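Long-range contact in methyltransferase 1 (Methanosarcina barkeri, PDB 2I2X), which transfers the methyl group of methanol to the cob(I)amide cofactor carried by its partner protein MtaC, a zinc-dependent step of methanogenesis: residues 34-46 / 333-345. Numbering follows the deposited sequence.
Sequences IGAGYTIPEINYA and LAYDCALMNTALE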
loop_
_atom_site.group_PDB
_atom_site.type_symbol
_atom_site.label_atom_id
_atom_site.label_comp_id
_atom_site.label_asym_id
_atom_site.label_seq_id
_atom_site.Cartn_x
_atom_site.Cartn_y
_atom_site.Cartn_z
ATOM N N ILE A 34 0.570 -25.954 -3.248
ATOM C CA ILE A 34 -0.019 -25.186 -2.160
ATOM C C ILE A 34 -0.158 -26.052 -0.928
ATOM O O ILE A 34 -0.740 -27.134 -1.004
ATOM C CB ILE A 34 -1.382 -24.601 -2.577
ATOM C CG1 ILE A 34 -1.255 -23.937 -3.940
ATOM C CG2 ILE A 34 -1.893 -23.623 -1.514
ATOM C CD1 ILE A 34 -2.552 -23.593 -4.585
ATOM N N GLY A 35 0.385 -25.570 0.194
ATOM C CA GLY A 35 0.451 -26.321 1.434
ATOM C C GLY A 35 1.552 -27.353 1.379
ATOM O O GLY A 35 1.575 -28.299 2.171
ATOM N N ALA A 36 2.493 -27.153 0.463
ATOM C CA ALA A 36 3.590 -28.095 0.211
ATOM C C ALA A 36 4.955 -27.745 0.855
ATOM O O ALA A 36 5.993 -28.243 0.418
ATOM C CB ALA A 36 3.770 -28.268 -1.327
ATOM N N GLY A 37 4.986 -26.924 1.892
ATOM C CA GLY A 37 6.291 -26.563 2.442
ATOM C C GLY A 37 6.729 -25.149 2.041
ATOM O O GLY A 37 7.880 -24.833 2.163
ATOM N N TYR A 38 5.808 -24.312 1.538
ATOM C CA TYR A 38 6.094 -22.888 1.325
ATOM C C TYR A 38 4.827 -22.031 1.192
ATOM O O TYR A 38 3.876 -22.441 0.524
ATOM C CB TYR A 38 7.023 -22.648 0.121
ATOM C CG TYR A 38 6.518 -23.122 -1.225
ATOM C CD1 TYR A 38 6.816 -24.402 -1.702
ATOM C CD2 TYR A 38 5.761 -22.282 -2.025
ATOM C CE1 TYR A 38 6.363 -24.828 -2.962
ATOM C CE2 TYR A 38 5.304 -22.688 -3.287
ATOM C CZ TYR A 38 5.610 -23.960 -3.755
ATOM O OH TYR A 38 5.180 -24.313 -5.033
ATOM N N THR A 39 4.840 -20.848 1.810
ATOM C CA THR A 39 3.738 -19.906 1.664
ATOM C C THR A 39 3.824 -19.213 0.307
ATOM O O THR A 39 4.913 -19.065 -0.249
ATOM C CB THR A 39 3.747 -18.854 2.783
ATOM O OG1 THR A 39 5.004 -18.153 2.771
ATOM C CG2 THR A 39 3.528 -19.513 4.159
ATOM N N ILE A 40 2.682 -18.798 -0.231
ATOM C CA ILE A 40 2.644 -18.157 -1.550
ATOM C C ILE A 40 1.856 -16.855 -1.501
ATOM O O ILE A 40 0.740 -16.832 -0.959
ATOM C CB ILE A 40 1.964 -19.038 -2.593
ATOM C CG1 ILE A 40 2.660 -20.389 -2.722
ATOM C CG2 ILE A 40 1.973 -18.364 -3.935
ATOM C CD1 ILE A 40 1.683 -21.486 -3.106
ATOM N N PRO A 41 2.421 -15.763 -2.071
ATOM C CA PRO A 41 1.614 -14.538 -2.112
ATOM C C PRO A 41 0.496 -14.660 -3.135
ATOM O O PRO A 41 0.677 -15.270 -4.186
ATOM C CB PRO A 41 2.631 -13.459 -2.520
ATOM C CG PRO A 41 3.684 -14.208 -3.303
ATOM C CD PRO A 41 3.753 -15.583 -2.686
ATOM N N GLU A 42 -0.652 -14.066 -2.820
ATOM C CA GLU A 42 -1.827 -14.071 -3.697
ATOM C C GLU A 42 -2.281 -12.623 -3.859
ATOM O O GLU A 42 -2.804 -12.009 -2.916
ATOM C CB GLU A 42 -2.952 -14.949 -3.111
ATOM C CG GLU A 42 -4.286 -14.995 -3.942
ATOM C CD GLU A 42 -5.164 -16.297 -3.725
ATOM O OE1 GLU A 42 -5.154 -16.937 -2.631
ATOM O OE2 GLU A 42 -5.863 -16.702 -4.680
ATOM N N ILE A 43 -2.086 -12.068 -5.045
ATOM C CA ILE A 43 -2.401 -10.658 -5.251
ATOM C C ILE A 43 -3.815 -10.471 -5.835
ATOM O O ILE A 43 -4.230 -11.195 -6.752
ATOM C CB ILE A 43 -1.305 -9.937 -6.108
ATOM C CG1 ILE A 43 -1.582 -8.433 -6.235
ATOM C CG2 ILE A 43 -1.154 -10.626 -7.480
ATOM C CD1 ILE A 43 -1.299 -7.585 -4.971
ATOM N N ASN A 44 -4.527 -9.491 -5.274
ATOM C CA ASN A 44 -5.882 -9.129 -5.680
ATOM C C ASN A 44 -5.894 -7.703 -6.189
ATOM O O ASN A 44 -4.922 -6.974 -5.974
ATOM C CB ASN A 44 -6.847 -9.299 -4.523
ATOM C CG ASN A 44 -7.389 -10.709 -4.447
ATOM O OD1 ASN A 44 -8.350 -11.048 -5.141
ATOM N ND2 ASN A 44 -6.751 -11.552 -3.643
ATOM N N TYR A 45 -6.971 -7.327 -6.880
ATOM C CA TYR A 45 -7.023 -6.081 -7.665
ATOM C C TYR A 45 -8.433 -5.866 -8.205
ATOM O O TYR A 45 -9.158 -6.825 -8.401
ATOM C CB TYR A 45 -6.054 -6.138 -8.857
ATOM C CG TYR A 45 -5.977 -7.520 -9.496
ATOM C CD1 TYR A 45 -6.880 -7.918 -10.463
ATOM C CD2 TYR A 45 -4.990 -8.420 -9.115
ATOM C CE1 TYR A 45 -6.795 -9.194 -11.027
ATOM C CE2 TYR A 45 -4.905 -9.667 -9.662
ATOM C CZ TYR A 45 -5.800 -10.055 -10.616
ATOM O OH TYR A 45 -5.686 -11.314 -11.147
ATOM N N ALA A 46 -8.805 -4.603 -8.418
ATOM C CA ALA A 46 -10.059 -4.206 -9.063
ATOM C C ALA A 46 -9.675 -3.199 -10.165
ATOM O O ALA A 46 -8.912 -2.256 -9.912
ATOM C CB ALA A 46 -11.013 -3.551 -8.060
ATOM N N LEU A 333 3.547 -8.610 0.004
ATOM C CA LEU A 333 3.075 -9.966 0.213
ATOM C C LEU A 333 4.197 -10.968 0.020
ATOM O O LEU A 333 4.439 -11.831 0.881
ATOM C CB LEU A 333 1.923 -10.326 -0.751
ATOM C CG LEU A 333 0.620 -9.553 -0.626
ATOM C CD1 LEU A 333 -0.212 -9.789 -1.799
ATOM C CD2 LEU A 333 -0.138 -9.885 0.675
ATOM N N ALA A 334 4.906 -10.848 -1.096
ATOM C CA ALA A 334 5.956 -11.815 -1.386
ATOM C C ALA A 334 7.065 -11.782 -0.332
ATOM O O ALA A 334 7.660 -12.815 -0.009
ATOM C CB ALA A 334 6.521 -11.605 -2.769
ATOM N N TYR A 335 7.335 -10.605 0.213
ATOM C CA TYR A 335 8.346 -10.519 1.240
ATOM C C TYR A 335 7.842 -11.144 2.544
ATOM O O TYR A 335 8.594 -11.820 3.244
ATOM C CB TYR A 335 8.764 -9.059 1.443
ATOM C CG TYR A 335 9.976 -8.609 0.649
ATOM C CD1 TYR A 335 11.208 -9.267 0.777
ATOM C CD2 TYR A 335 9.908 -7.506 -0.196
ATOM C CE1 TYR A 335 12.331 -8.854 0.076
ATOM C CE2 TYR A 335 11.029 -7.085 -0.910
ATOM C CZ TYR A 335 12.242 -7.768 -0.779
ATOM O OH TYR A 335 13.378 -7.321 -1.459
ATOM N N ASP A 336 6.563 -10.916 2.875
ATOM C CA ASP A 336 5.948 -11.549 4.050
ATOM C C ASP A 336 6.098 -13.046 3.886
ATOM O O ASP A 336 6.428 -13.736 4.842
ATOM C CB ASP A 336 4.459 -11.193 4.202
ATOM C CG ASP A 336 4.234 -9.765 4.645
ATOM O OD1 ASP A 336 5.133 -9.190 5.274
ATOM O OD2 ASP A 336 3.163 -9.195 4.345
ATOM N N CYS A 337 5.869 -13.546 2.670
ATOM C CA CYS A 337 6.044 -14.965 2.424
ATOM C C CYS A 337 7.497 -15.381 2.583
ATOM O O CYS A 337 7.772 -16.446 3.146
ATOM C CB CYS A 337 5.465 -15.400 1.071
ATOM S SG CYS A 337 3.588 -15.371 0.990
ATOM N N ALA A 338 8.438 -14.551 2.133
ATOM C CA ALA A 338 9.841 -14.940 2.182
ATOM C C ALA A 338 10.332 -15.167 3.638
ATOM O O ALA A 338 11.113 -16.092 3.912
ATOM C CB ALA A 338 10.738 -13.943 1.408
ATOM N N LEU A 339 9.815 -14.371 4.560
ATOM C CA LEU A 339 10.112 -14.483 5.989
ATOM C C LEU A 339 9.606 -15.812 6.494
ATOM O O LEU A 339 10.320 -16.587 7.173
ATOM C CB LEU A 339 9.439 -13.330 6.767
ATOM C CG LEU A 339 9.749 -13.293 8.266
ATOM C CD1 LEU A 339 11.256 -13.018 8.505
ATOM C CD2 LEU A 339 8.833 -12.296 9.036
ATOM N N MET A 340 8.363 -16.101 6.139
ATOM C CA MET A 340 7.758 -17.339 6.577
ATOM C C MET A 340 8.564 -18.486 5.987
ATOM O O MET A 340 8.911 -19.402 6.717
ATOM C CB MET A 340 6.272 -17.398 6.208
ATOM C CG MET A 340 5.363 -16.626 7.196
ATOM S SD MET A 340 3.605 -16.757 6.767
ATOM C CE MET A 340 3.476 -15.679 5.327
ATOM N N ASN A 341 8.916 -18.422 4.698
ATOM C CA ASN A 341 9.564 -19.569 4.074
ATOM C C ASN A 341 10.938 -19.828 4.630
ATOM O O ASN A 341 11.355 -20.974 4.672
ATOM C CB ASN A 341 9.579 -19.478 2.549
ATOM C CG ASN A 341 8.177 -19.441 1.943
ATOM O OD1 ASN A 341 7.166 -19.815 2.602
ATOM N ND2 ASN A 341 8.098 -19.017 0.668
ATOM N N THR A 342 11.632 -18.767 5.072
ATOM C CA THR A 342 12.946 -18.876 5.734
ATOM C C THR A 342 12.829 -19.590 7.098
ATOM O O THR A 342 13.733 -20.332 7.512
ATOM C CB THR A 342 13.567 -17.445 5.953
ATOM O OG1 THR A 342 13.732 -16.792 4.698
ATOM C CG2 THR A 342 14.925 -17.497 6.650
ATOM N N ALA A 343 11.739 -19.299 7.811
ATOM C CA ALA A 343 11.389 -19.963 9.067
ATOM C C ALA A 343 11.233 -21.458 8.828
ATOM O O ALA A 343 11.782 -22.291 9.572
ATOM C CB ALA A 343 10.108 -19.372 9.644
ATOM N N LEU A 344 10.520 -21.805 7.774
ATOM C CA LEU A 344 10.326 -23.202 7.460
ATOM C C LEU A 344 11.669 -23.874 7.157
ATOM O O LEU A 344 11.996 -24.928 7.702
ATOM C CB LEU A 344 9.348 -23.364 6.292
ATOM C CG LEU A 344 7.869 -23.131 6.601
ATOM C CD1 LEU A 344 7.143 -22.743 5.300
ATOM C CD2 LEU A 344 7.170 -24.387 7.288
ATOM N N GLU A 345 12.461 -23.240 6.307
ATOM C CA GLU A 345 13.695 -23.833 5.855
ATOM C C GLU A 345 14.669 -24.079 7.024
ATOM O O GLU A 345 15.475 -25.011 7.000
ATOM C CB GLU A 345 14.300 -22.949 4.755
ATOM C CG GLU A 345 13.419 -22.927 3.505
ATOM C CD GLU A 345 13.148 -24.335 2.939
ATOM O OE1 GLU A 345 14.060 -25.203 2.933
ATOM O OE2 GLU A 345 12.032 -24.562 2.462
HETATM O O HOH W 1 9.973 -22.850 1.850
#
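Thr39 and Asn341 join strand 40-43, part of the parallel sheet of the TIM barrel, to residues 333-345, the C-terminal part of helix 325-345 on its outside. The segment axes approach to 7.1 Å and run nearly antiparallel, at 164°, as expected of a barrel strand and its covering helix. Three hydrogen bonds link the amide of Asn341 to Thr39 just ahead of the strand. Asn341 OD1 accepts two: Thr39 N lies 2.7 Å from it, tilted 21° from the carbonyl plane, whereas Thr39 OG1, equally close, sits well above that plane. The third is weak, with Asn341 ND2 3.3 Å from Thr39 O. Because Thr39 N can only donate, the amide end facing it must be OD1; the weak bond agrees. With an alanine here in place of Asn341, Thr39 N and OG1 would probably lose their shared acceptor and a gap would open beside the backbone of Tyr38.

Followed outward, Thr39 CB stands 3.6 Å from Asn341 OD1. OG1, set between the backbone N and the carbonyl carbon (chi1 58°), is directed to that oxygen, while CG2 reaches Met340 SD at 3.8 Å.

Farther along, Pro41 lays its ring on the helix, CB 3.7 Å from Leu333 CB, CG against Ala334 CB and CD against Cys337 SG. Leu333 continues the apolar seam to Ile43. Glu42 points away from the helix, its carboxylate bound to Arg123 (salt bridge) and Thr285. At the opposite end, Ser8 and Lys11 of a neighbouring chain hold the Glu345 carboxylate, and one water donates to both Glu345 OE2 and, at 2.9 Å, Gly37 O.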